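PDB 2EKC: tryptophan synthase alpha chain from Aquifex aeolicus, which probably cleaves indoleglycerol phosphate to indole and glyceraldehyde 3-phosphate, as the alpha subunit of the enzyme that completes tryptophan biosynthesis. Local coordinates for residues V147-T159 and I166-T180. Sequence-based numbering, arbitrary orientation.
Sequences VLSFVPLGAPTST and ICEAADEMTYFVSVT
Leu153 and Gly154 run parallel to Tyr175 and Phe176 as neighbouring strands, joined by backbone hydrogen bonds from Tyr175 N to Pro152 O, Gly154 N to Tyr175 O and Val177 N to Gly154 O. The middle one is the shortest, with Gly154 N 2.7 Å from Tyr175 O. Gly154 CA sits over the centre of the Phe176 ring, 3.6 Å from its centroid, in a CH-pi contact. A CB on Gly154 would clash with that ring. The ring reaches this place because its CG lies beside the backbone N of Phe176 (chi1 -84°). The rings of Phe176 and Tyr201 also meet edge-to-face. A serine in place of Phe176 would probably leave Gly154 CA without its aromatic cover and open a gap toward Tyr201. On the other face of the sheet, Leu153 CG lies at the edge of the Tyr175 ring, in its plane, 4.0 Å from Tyr175 CD2. Pro152 wedges against the end of helix 160-169. Pro152 CG is 3.5 Å from Ile166 CG2 and Pro152 CD 3.4 Å from Ala170 CB, both tight. At the start of strand 149-154, Phe150 N gives a nearly straight bond (171°) to Asp171 OD2, on the anti side of the carboxylate. Ser149 OG donates to the anti lone pair of Glu172 OE1 at 2.9 Å, while Glu172 OE2 takes the backbone N of Met1 and Ser5. One water bridges Ser149 OG, Phe150 O and Glu172 N. At the far end, Pro156 CD packs on Val177 CG2 at 3.6 Å. Strand 149-154, helix 160-169 and strand 174-177 form one beta-alpha-beta unit of the eight-stranded TIM barrel, and Tyr175 lies about 5 Å, side chain to side chain, from the predicted proton acceptor Glu49.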
loop_
_atom_site.group_PDB
_atom_site.type_symbol
_atom_site.label_atom_id
_atom_site.label_comp_id
_atom_site.label_asym_id
_atom_site.label_seq_id
_atom_site.Cartn_x
_atom_site.Cartn_y
_atom_site.Cartn_z
ATOM N N VAL A 147 -8.303 -15.862 -1.797
ATOM C CA VAL A 147 -7.678 -15.206 -2.937
ATOM C C VAL A 147 -7.346 -13.743 -2.654
ATOM O O VAL A 147 -7.744 -12.839 -3.396
ATOM C CB VAL A 147 -8.588 -15.289 -4.190
ATOM C CG1 VAL A 147 -7.806 -14.895 -5.431
ATOM C CG2 VAL A 147 -9.145 -16.705 -4.337
ATOM N N LEU A 148 -6.630 -13.522 -1.556
ATOM C CA LEU A 148 -6.178 -12.194 -1.160
ATOM C C LEU A 148 -4.658 -12.241 -1.312
ATOM O O LEU A 148 -3.993 -13.092 -0.720
ATOM C CB LEU A 148 -6.558 -11.910 0.290
ATOM C CG LEU A 148 -8.050 -11.695 0.530
ATOM C CD1 LEU A 148 -8.349 -11.720 2.016
ATOM C CD2 LEU A 148 -8.468 -10.368 -0.091
ATOM N N SER A 149 -4.118 -11.331 -2.113
ATOM C CA SER A 149 -2.691 -11.293 -2.393
ATOM C C SER A 149 -1.813 -10.966 -1.185
ATOM O O SER A 149 -2.001 -9.953 -0.514
ATOM C CB SER A 149 -2.434 -10.289 -3.519
ATOM O OG SER A 149 -1.180 -10.500 -4.124
ATOM N N PHE A 150 -0.847 -11.837 -0.917
ATOM C CA PHE A 150 0.072 -11.629 0.194
ATOM C C PHE A 150 1.263 -10.802 -0.297
ATOM O O PHE A 150 1.941 -11.171 -1.257
ATOM C CB PHE A 150 0.569 -12.970 0.743
ATOM C CG PHE A 150 1.427 -12.838 1.966
ATOM C CD1 PHE A 150 0.863 -12.512 3.193
ATOM C CD2 PHE A 150 2.806 -13.011 1.886
ATOM C CE1 PHE A 150 1.663 -12.359 4.327
ATOM C CE2 PHE A 150 3.615 -12.859 3.009
ATOM C CZ PHE A 150 3.044 -12.533 4.233
ATOM N N VAL A 151 1.509 -9.681 0.368
ATOM C CA VAL A 151 2.603 -8.792 -0.004
ATOM C C VAL A 151 3.669 -8.763 1.094
ATOM O O VAL A 151 3.513 -8.081 2.102
ATOM C CB VAL A 151 2.077 -7.362 -0.238
ATOM C CG1 VAL A 151 3.222 -6.439 -0.633
ATOM C CG2 VAL A 151 1.000 -7.380 -1.325
ATOM N N PRO A 152 4.764 -9.518 0.912
ATOM C CA PRO A 152 5.836 -9.551 1.910
ATOM C C PRO A 152 6.615 -8.238 1.965
ATOM O O PRO A 152 6.652 -7.479 0.992
ATOM C CB PRO A 152 6.694 -10.726 1.451
ATOM C CG PRO A 152 6.547 -10.671 -0.045
ATOM C CD PRO A 152 5.065 -10.416 -0.217
ATOM N N LEU A 153 7.231 -7.964 3.108
ATOM C CA LEU A 153 8.001 -6.737 3.265
ATOM C C LEU A 153 9.498 -7.002 3.311
ATOM O O LEU A 153 9.956 -7.937 3.966
ATOM C CB LEU A 153 7.565 -5.991 4.525
ATOM C CG LEU A 153 6.232 -5.241 4.445
ATOM C CD1 LEU A 153 5.093 -6.220 4.229
ATOM C CD2 LEU A 153 6.018 -4.453 5.728
ATOM N N GLY A 154 10.257 -6.175 2.598
ATOM C CA GLY A 154 11.697 -6.330 2.574
ATOM C C GLY A 154 12.349 -5.078 3.118
ATOM O O GLY A 154 11.669 -4.082 3.367
ATOM N N ALA A 155 13.663 -5.124 3.306
ATOM C CA ALA A 155 14.394 -3.973 3.822
ATOM C C ALA A 155 15.734 -3.854 3.114
ATOM O O ALA A 155 16.179 -4.793 2.450
ATOM C CB ALA A 155 14.600 -4.117 5.324
ATOM N N PRO A 156 16.397 -2.694 3.239
ATOM C CA PRO A 156 17.695 -2.500 2.589
ATOM C C PRO A 156 18.728 -3.479 3.132
ATOM O O PRO A 156 19.764 -3.703 2.509
ATOM C CB PRO A 156 18.042 -1.050 2.929
ATOM C CG PRO A 156 16.686 -0.409 3.112
ATOM C CD PRO A 156 15.961 -1.457 3.907
ATOM N N THR A 157 18.432 -4.062 4.289
ATOM C CA THR A 157 19.342 -5.013 4.921
ATOM C C THR A 157 18.886 -6.470 4.847
ATOM O O THR A 157 19.452 -7.330 5.520
ATOM C CB THR A 157 19.573 -4.656 6.406
ATOM O OG1 THR A 157 18.317 -4.637 7.096
ATOM C CG2 THR A 157 20.237 -3.293 6.528
ATOM N N SER A 158 17.870 -6.756 4.037
ATOM C CA SER A 158 17.392 -8.133 3.907
ATOM C C SER A 158 18.497 -9.035 3.358
ATOM O O SER A 158 19.168 -8.693 2.382
ATOM C CB SER A 158 16.169 -8.192 2.987
ATOM O OG SER A 158 15.043 -7.583 3.598
ATOM N N THR A 159 18.689 -10.186 3.992
ATOM C CA THR A 159 19.720 -11.123 3.561
ATOM C C THR A 159 19.290 -11.798 2.264
ATOM O O THR A 159 18.118 -11.745 1.894
ATOM C CB THR A 159 19.947 -12.217 4.609
ATOM O OG1 THR A 159 18.758 -13.005 4.726
ATOM C CG2 THR A 159 20.276 -11.600 5.962
ATOM N N ILE A 166 11.066 -14.118 0.603
ATOM C CA ILE A 166 10.141 -13.042 0.265
ATOM C C ILE A 166 9.503 -13.326 -1.101
ATOM O O ILE A 166 8.287 -13.224 -1.265
ATOM C CB ILE A 166 10.879 -11.680 0.214
ATOM C CG1 ILE A 166 11.274 -11.249 1.626
ATOM C CG2 ILE A 166 10.002 -10.624 -0.439
ATOM C CD1 ILE A 166 12.125 -9.993 1.673
ATOM N N CYS A 167 10.328 -13.693 -2.075
ATOM C CA CYS A 167 9.838 -13.982 -3.422
ATOM C C CYS A 167 8.818 -15.120 -3.438
ATOM O O CYS A 167 7.762 -15.015 -4.064
ATOM C CB CYS A 167 11.012 -14.335 -4.337
ATOM S SG CYS A 167 10.645 -14.254 -6.121
ATOM N N GLU A 168 9.128 -16.210 -2.745
ATOM C CA GLU A 168 8.216 -17.344 -2.712
ATOM C C GLU A 168 6.964 -17.032 -1.897
ATOM O O GLU A 168 5.934 -17.682 -2.059
ATOM C CB GLU A 168 8.923 -18.583 -2.151
ATOM C CG GLU A 168 9.483 -18.420 -0.755
ATOM C CD GLU A 168 10.138 -19.694 -0.248
ATOM O OE1 GLU A 168 11.135 -20.140 -0.862
ATOM O OE2 GLU A 168 9.652 -20.251 0.763
ATOM N N ALA A 169 7.049 -16.026 -1.034
ATOM C CA ALA A 169 5.908 -15.645 -0.209
ATOM C C ALA A 169 4.975 -14.671 -0.924
ATOM O O ALA A 169 3.794 -14.581 -0.599
ATOM C CB ALA A 169 6.393 -15.028 1.097
ATOM N N ALA A 170 5.509 -13.941 -1.895
ATOM C CA ALA A 170 4.714 -12.968 -2.633
ATOM C C ALA A 170 3.877 -13.609 -3.735
ATOM O O ALA A 170 4.370 -14.421 -4.517
ATOM C CB ALA A 170 5.626 -11.898 -3.233
ATOM N N ASP A 171 2.601 -13.245 -3.787
ATOM C CA ASP A 171 1.716 -13.773 -4.815
ATOM C C ASP A 171 1.895 -12.985 -6.107
ATOM O O ASP A 171 1.960 -13.564 -7.191
ATOM C CB ASP A 171 0.246 -13.678 -4.383
ATOM C CG ASP A 171 -0.099 -14.635 -3.259
ATOM O OD1 ASP A 171 0.190 -15.841 -3.395
ATOM O OD2 ASP A 171 -0.670 -14.179 -2.244
ATOM N N GLU A 172 1.978 -11.661 -5.990
ATOM C CA GLU A 172 2.106 -10.810 -7.168
ATOM C C GLU A 172 3.096 -9.653 -7.051
ATOM O O GLU A 172 3.562 -9.131 -8.062
ATOM C CB GLU A 172 0.736 -10.239 -7.526
ATOM C CG GLU A 172 -0.319 -11.286 -7.863
ATOM C CD GLU A 172 -1.710 -10.687 -7.910
ATOM O OE1 GLU A 172 -2.318 -10.508 -6.828
ATOM O OE2 GLU A 172 -2.184 -10.379 -9.025
ATOM N N MET A 173 3.406 -9.237 -5.830
ATOM C CA MET A 173 4.326 -8.121 -5.651
ATOM C C MET A 173 4.949 -8.086 -4.264
ATOM O O MET A 173 4.484 -8.757 -3.339
ATOM C CB MET A 173 3.590 -6.802 -5.894
ATOM C CG MET A 173 2.511 -6.523 -4.855
ATOM S SD MET A 173 1.731 -4.923 -5.062
ATOM C CE MET A 173 3.018 -3.850 -4.493
ATOM N N THR A 174 6.000 -7.283 -4.129
ATOM C CA THR A 174 6.704 -7.133 -2.865
ATOM C C THR A 174 6.878 -5.654 -2.544
ATOM O O THR A 174 6.822 -4.803 -3.432
ATOM C CB THR A 174 8.109 -7.776 -2.912
ATOM O OG1 THR A 174 8.910 -7.106 -3.892
ATOM C CG2 THR A 174 8.013 -9.253 -3.267
ATOM N N TYR A 175 7.095 -5.362 -1.269
ATOM C CA TYR A 175 7.292 -3.996 -0.816
ATOM C C TYR A 175 8.554 -3.891 0.035
ATOM O O TYR A 175 8.701 -4.608 1.022
ATOM C CB TYR A 175 6.093 -3.523 0.018
ATOM C CG TYR A 175 6.331 -2.174 0.667
ATOM C CD1 TYR A 175 6.474 -1.023 -0.108
ATOM C CD2 TYR A 175 6.492 -2.060 2.050
ATOM C CE1 TYR A 175 6.777 0.213 0.473
ATOM C CE2 TYR A 175 6.799 -0.826 2.644
ATOM C CZ TYR A 175 6.943 0.304 1.845
ATOM O OH TYR A 175 7.271 1.518 2.416
ATOM N N PHE A 176 9.462 -3.000 -0.356
ATOM C CA PHE A 176 10.690 -2.778 0.398
ATOM C C PHE A 176 10.698 -1.353 0.937
ATOM O O PHE A 176 10.225 -0.435 0.273
ATOM C CB PHE A 176 11.930 -2.949 -0.489
ATOM C CG PHE A 176 12.388 -4.366 -0.644
ATOM C CD1 PHE A 176 11.585 -5.310 -1.270
ATOM C CD2 PHE A 176 13.644 -4.751 -0.184
ATOM C CE1 PHE A 176 12.032 -6.626 -1.443
ATOM C CE2 PHE A 176 14.099 -6.060 -0.351
ATOM C CZ PHE A 176 13.295 -6.997 -0.981
ATOM N N VAL A 177 11.234 -1.177 2.139
ATOM C CA VAL A 177 11.351 0.152 2.734
ATOM C C VAL A 177 12.691 0.694 2.225
ATOM O O VAL A 177 13.635 -0.072 2.036
ATOM C CB VAL A 177 11.356 0.080 4.270
ATOM C CG1 VAL A 177 10.033 -0.487 4.752
ATOM C CG2 VAL A 177 12.512 -0.783 4.757
ATOM N N SER A 178 12.777 2.002 2.005
ATOM C CA SER A 178 13.996 2.598 1.463
ATOM C C SER A 178 15.131 2.891 2.438
ATOM O O SER A 178 16.266 3.112 2.013
ATOM C CB SER A 178 13.656 3.889 0.713
ATOM O OG SER A 178 13.333 4.929 1.617
ATOM N N VAL A 179 14.837 2.897 3.734
ATOM C CA VAL A 179 15.863 3.194 4.729
ATOM C C VAL A 179 16.071 2.036 5.702
ATOM O O VAL A 179 15.190 1.195 5.880
ATOM C CB VAL A 179 15.501 4.475 5.530
ATOM C CG1 VAL A 179 14.322 4.200 6.444
ATOM C CG2 VAL A 179 16.705 4.961 6.326
ATOM N N THR A 180 17.246 2.004 6.325
ATOM C CA THR A 180 17.600 0.958 7.279
ATOM C C THR A 180 16.787 1.046 8.567
ATOM O O THR A 180 17.109 0.396 9.562
ATOM C CB THR A 180 19.100 1.021 7.633
ATOM O OG1 THR A 180 19.407 2.302 8.199
ATOM C CG2 THR A 180 19.946 0.813 6.387
HETATM O O HOH W 1 -2.557 -15.425 -1.080
HETATM O O HOH W 2 1.400 -9.953 -3.704
#